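Local coordinates for protein putative aminooxidase (Propionibacterium acnes, PDB 2BAC) that binds FAD and a trienoic fatty acid, and probably isomerises double bonds of polyunsaturated fatty acids as a member of the flavin-containing amine oxidoreductase family, at residues D159-P164 with Y180-L185. Numbering follows the deposited sequence.
Sequences DLWINP and YVLKYL. With ODT ((11E,13E,15Z)-octadeca-11,13,15-trienoic acid), chain E.
W161 donates its indole N-H to the backbone carbonyl of L185. NE1 to O is 2.9 Å and the N-H...O angle is 162°. The oxygen lies almost in the indole plane, and the N-H meets one of its lone pairs. The contact joins helix 158-161 and the residues after it to the end of helix 178-184, beside the fatty-acid site. L185 is the first residue to leave helical geometry after helix 178-184.

The tight part of the contact is around this bond. L185 CB sits 3.3 Å from W161 NE1, and V181 CG1 comes to 3.6 Å from W161 CD1. V181 CG1 stands anti to the backbone N (chi1 -176°), which directs that methyl at the indole. L185 CD1 turns back to the other chain segment, 3.6 Å from the W161 carbonyl O. Packing is slacker toward P164, whose CG lies 3.9 Å from L185 CD2, and at L182, where CD2 only brushes W161 NE1. All six touching residues are buried. Toward D159 the first segment is partly exposed, and D159 forms a salt bridge with R106.

A second bond ties P164 to Y184. The phenol OH donates to P164 O, in the carbonyl plane and at the ring edge. The modelled OH to O distance, 2.5 Å, is very short and its exact value uncertain. L185 CG lies over the centre of one face of the Y184 ring. CE1 of the same ring is 3.3 Å from C16 of the bound trienoic acid, and the side chain is about 7 Å from FAD.

The carbonyls of two buried residues, P164 and L185, thus receive side-chain donors. The bond and the packing of L185 probably limit the rotation of the phenol, and F405 and Y170 also meet this ring. This probably helps shape the pocket wall near the methyl end of the fatty acid.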
ATOM      1  N   ASP A 159      -9.052  18.503  -0.961  1.00 25.25           N
ATOM      2  CA  ASP A 159      -8.082  19.102  -0.045  1.00 24.99           C
ATOM      3  C   ASP A 159      -7.834  18.243   1.197  1.00 24.97           C
ATOM      4  O   ASP A 159      -6.732  18.223   1.740  1.00 25.13           O
ATOM      5  CB  ASP A 159      -8.535  20.499   0.373  1.00 24.80           C
ATOM      6  CG  ASP A 159      -8.356  21.550  -0.737  1.00 24.28           C
ATOM      7  OD1 ASP A 159      -8.361  21.189  -1.935  1.00 22.25           O
ATOM      8  OD2 ASP A 159      -8.212  22.747  -0.390  1.00 22.83           O
ATOM      9  N   LEU A 160      -8.862  17.540   1.650  1.00 24.98           N
ATOM     10  CA  LEU A 160      -8.753  16.710   2.839  1.00 24.68           C
ATOM     11  C   LEU A 160      -8.254  15.312   2.459  1.00 24.26           C
ATOM     12  O   LEU A 160      -7.413  14.743   3.155  1.00 23.90           O
ATOM     13  CB  LEU A 160     -10.118  16.631   3.552  1.00 24.84           C
ATOM     14  CG  LEU A 160     -10.160  15.786   4.838  1.00 25.51           C
ATOM     15  CD1 LEU A 160      -9.383  16.474   5.973  1.00 24.73           C
ATOM     16  CD2 LEU A 160     -11.607  15.476   5.233  1.00 24.79           C
ATOM     17  N   TRP A 161      -8.784  14.766   1.365  1.00 23.96           N
ATOM     18  CA  TRP A 161      -8.367  13.433   0.857  1.00 23.94           C
ATOM     19  C   TRP A 161      -6.954  13.335   0.271  1.00 22.98           C
ATOM     20  O   TRP A 161      -6.364  12.261   0.305  1.00 22.24           O
ATOM     21  CB  TRP A 161      -9.349  12.922  -0.205  1.00 24.30           C
ATOM     22  CG  TRP A 161     -10.324  12.000   0.360  1.00 24.82           C
ATOM     23  CD1 TRP A 161     -10.249  10.642   0.369  1.00 24.50           C
ATOM     24  CD2 TRP A 161     -11.526  12.349   1.057  1.00 25.20           C
ATOM     25  NE1 TRP A 161     -11.330  10.121   1.029  1.00 25.76           N
ATOM     26  CE2 TRP A 161     -12.133  11.142   1.461  1.00 25.34           C
ATOM     27  CE3 TRP A 161     -12.134  13.558   1.389  1.00 25.12           C
ATOM     28  CZ2 TRP A 161     -13.342  11.106   2.165  1.00 25.53           C
ATOM     29  CZ3 TRP A 161     -13.334  13.527   2.098  1.00 25.82           C
ATOM     30  CH2 TRP A 161     -13.925  12.302   2.481  1.00 25.22           C
ATOM     31  N   ILE A 162      -6.432  14.435  -0.268  1.00 22.55           N
ATOM     32  CA  ILE A 162      -5.149  14.416  -0.985  1.00 22.72           C
ATOM     33  C   ILE A 162      -3.935  14.134  -0.095  1.00 22.88           C
ATOM     34  O   ILE A 162      -3.033  13.411  -0.501  1.00 23.16           O
ATOM     35  CB  ILE A 162      -4.918  15.721  -1.808  1.00 22.62           C
ATOM     36  CG1 ILE A 162      -3.785  15.535  -2.824  1.00 22.67           C
ATOM     37  CG2 ILE A 162      -4.656  16.944  -0.900  1.00 21.20           C
ATOM     38  CD1 ILE A 162      -3.720  16.644  -3.880  1.00 22.10           C
ATOM     39  N   ASN A 163      -3.923  14.690   1.119  1.00 23.16           N
ATOM     40  CA  ASN A 163      -2.735  14.614   1.986  1.00 23.13           C
ATOM     41  C   ASN A 163      -2.326  13.174   2.364  1.00 22.89           C
ATOM     42  O   ASN A 163      -1.182  12.783   2.127  1.00 22.71           O
ATOM     43  CB  ASN A 163      -2.902  15.480   3.234  1.00 23.40           C
ATOM     44  CG  ASN A 163      -3.234  16.943   2.906  1.00 24.36           C
ATOM     45  OD1 ASN A 163      -2.636  17.558   2.018  1.00 22.54           O
ATOM     46  ND2 ASN A 163      -4.191  17.497   3.640  1.00 24.23           N
ATOM     47  N   PRO A 164      -3.274  12.361   2.887  1.00 22.72           N
ATOM     48  CA  PRO A 164      -2.945  10.957   3.102  1.00 22.73           C
ATOM     49  C   PRO A 164      -3.129  10.050   1.861  1.00 22.43           C
ATOM     50  O   PRO A 164      -3.242   8.832   2.022  1.00 22.31           O
ATOM     51  CB  PRO A 164      -3.892  10.563   4.228  1.00 22.60           C
ATOM     52  CG  PRO A 164      -5.101  11.377   4.008  1.00 22.59           C
ATOM     53  CD  PRO A 164      -4.659  12.647   3.293  1.00 22.66           C
ATOM     54  N   TYR A 180     -10.405   3.180  -5.727  1.00 22.79           N
ATOM     55  CA  TYR A 180      -9.240   2.911  -4.899  1.00 22.94           C
ATOM     56  C   TYR A 180      -9.179   3.883  -3.706  1.00 22.63           C
ATOM     57  O   TYR A 180      -8.969   3.494  -2.564  1.00 22.65           O
ATOM     58  CB  TYR A 180      -7.953   3.045  -5.732  1.00 22.19           C
ATOM     59  CG  TYR A 180      -7.781   2.019  -6.818  1.00 21.93           C
ATOM     60  CD1 TYR A 180      -7.559   0.676  -6.499  1.00 21.65           C
ATOM     61  CD2 TYR A 180      -7.806   2.379  -8.175  1.00 21.86           C
ATOM     62  CE1 TYR A 180      -7.378  -0.287  -7.485  1.00 20.54           C
ATOM     63  CE2 TYR A 180      -7.609   1.397  -9.190  1.00 21.67           C
ATOM     64  CZ  TYR A 180      -7.403   0.071  -8.815  1.00 20.79           C
ATOM     65  OH  TYR A 180      -7.199  -0.906  -9.755  1.00 21.64           O
ATOM     66  N   VAL A 181      -9.334   5.161  -4.008  1.00 22.52           N
ATOM     67  CA  VAL A 181      -9.229   6.210  -3.014  1.00 22.56           C
ATOM     68  C   VAL A 181     -10.119   5.917  -1.809  1.00 22.65           C
ATOM     69  O   VAL A 181      -9.672   6.054  -0.668  1.00 21.65           O
ATOM     70  CB  VAL A 181      -9.595   7.594  -3.607  1.00 21.99           C
ATOM     71  CG1 VAL A 181      -9.379   8.692  -2.569  1.00 22.01           C
ATOM     72  CG2 VAL A 181      -8.763   7.880  -4.855  1.00 21.57           C
ATOM     73  N   LEU A 182     -11.357   5.487  -2.094  1.00 23.09           N
ATOM     74  CA  LEU A 182     -12.448   5.450  -1.114  1.00 23.30           C
ATOM     75  C   LEU A 182     -12.567   4.114  -0.368  1.00 23.37           C
ATOM     76  O   LEU A 182     -13.214   4.046   0.677  1.00 23.00           O
ATOM     77  CB  LEU A 182     -13.779   5.815  -1.784  1.00 23.32           C
ATOM     78  CG  LEU A 182     -13.950   7.298  -2.174  1.00 24.62           C
ATOM     79  CD1 LEU A 182     -15.112   7.507  -3.162  1.00 23.15           C
ATOM     80  CD2 LEU A 182     -14.128   8.221  -0.930  1.00 23.91           C
ATOM     81  N   LYS A 183     -11.931   3.073  -0.894  1.00 23.31           N
ATOM     82  CA  LYS A 183     -11.765   1.808  -0.171  1.00 23.15           C
ATOM     83  C   LYS A 183     -10.653   1.915   0.872  1.00 23.38           C
ATOM     84  O   LYS A 183     -10.699   1.273   1.922  1.00 23.61           O
ATOM     85  CB  LYS A 183     -11.458   0.672  -1.146  1.00 23.09           C
ATOM     86  CG  LYS A 183     -12.661   0.268  -1.958  1.00 23.06           C
ATOM     87  CD  LYS A 183     -12.410  -0.940  -2.846  1.00 22.76           C
ATOM     88  CE  LYS A 183     -13.619  -1.193  -3.755  1.00 22.00           C
ATOM     89  NZ  LYS A 183     -14.826  -1.501  -2.940  1.00 20.03           N
ATOM     90  N   TYR A 184      -9.640   2.719   0.559  1.00 23.62           N
ATOM     91  CA  TYR A 184      -8.630   3.122   1.534  1.00 23.18           C
ATOM     92  C   TYR A 184      -9.199   4.248   2.417  1.00 22.86           C
ATOM     93  O   TYR A 184      -9.582   4.018   3.550  1.00 23.11           O
ATOM     94  CB  TYR A 184      -7.355   3.529   0.791  1.00 23.80           C
ATOM     95  CG  TYR A 184      -6.354   4.401   1.529  1.00 23.50           C
ATOM     96  CD1 TYR A 184      -6.064   4.204   2.871  1.00 24.06           C
ATOM     97  CD2 TYR A 184      -5.659   5.392   0.845  1.00 24.97           C
ATOM     98  CE1 TYR A 184      -5.130   4.988   3.528  1.00 24.91           C
ATOM     99  CE2 TYR A 184      -4.717   6.182   1.483  1.00 25.92           C
ATOM    100  CZ  TYR A 184      -4.457   5.980   2.836  1.00 25.39           C
ATOM    101  OH  TYR A 184      -3.543   6.782   3.479  1.00 24.23           O
ATOM    102  N   LEU A 185      -9.289   5.459   1.907  1.00 22.45           N
ATOM    103  CA  LEU A 185      -9.824   6.546   2.717  1.00 22.79           C
ATOM    104  C   LEU A 185     -11.345   6.544   2.650  1.00 23.29           C
ATOM    105  O   LEU A 185     -11.955   7.423   2.027  1.00 23.14           O
ATOM    106  CB  LEU A 185      -9.252   7.897   2.270  1.00 22.16           C
ATOM    107  CG  LEU A 185      -7.739   7.995   2.484  1.00 21.29           C
ATOM    108  CD1 LEU A 185      -7.090   8.999   1.529  1.00 19.53           C
ATOM    109  CD2 LEU A 185      -7.420   8.282   3.959  1.00 18.34           C
TER
HETATM  110  O1  ODT E1001       0.642  13.122   9.401  1.00 41.15           O
HETATM  111  C1  ODT E1001       1.188  13.021  10.513  1.00 39.33           C
HETATM  112  O2  ODT E1001       0.673  13.471  11.563  1.00 40.25           O
HETATM  113  C2  ODT E1001       2.516  12.321  10.538  1.00 37.20           C
HETATM  114  C3  ODT E1001       2.740  11.704   9.157  1.00 35.65           C
HETATM  115  C4  ODT E1001       4.219  11.523   8.842  1.00 34.67           C
HETATM  116  C5  ODT E1001       4.424  11.441   7.336  1.00 33.01           C
HETATM  117  C6  ODT E1001       4.654   9.994   6.949  1.00 32.14           C
HETATM  118  C7  ODT E1001       4.498   9.745   5.464  1.00 30.08           C
HETATM  119  C8  ODT E1001       3.668   8.494   5.236  1.00 30.59           C
HETATM  120  C9  ODT E1001       4.200   7.837   3.985  1.00 32.43           C
HETATM  121  C10 ODT E1001       3.328   6.782   3.309  1.00 32.56           C
HETATM  122  C11 ODT E1001       2.065   6.294   3.982  1.00 32.31           C
HETATM  123  C12 ODT E1001       1.436   5.413   3.217  1.00 33.68           C
HETATM  124  C13 ODT E1001       0.186   4.702   3.467  1.00 34.14           C
HETATM  125  C14 ODT E1001      -0.581   4.787   4.532  1.00 33.86           C
HETATM  126  C15 ODT E1001      -1.781   3.958   4.514  1.00 33.67           C
HETATM  127  C16 ODT E1001      -2.663   3.944   5.518  1.00 34.73           C
HETATM  128  C17 ODT E1001      -2.523   4.777   6.782  1.00 33.98           C
HETATM  129  C18 ODT E1001      -3.702   4.518   7.708  1.00 33.03           C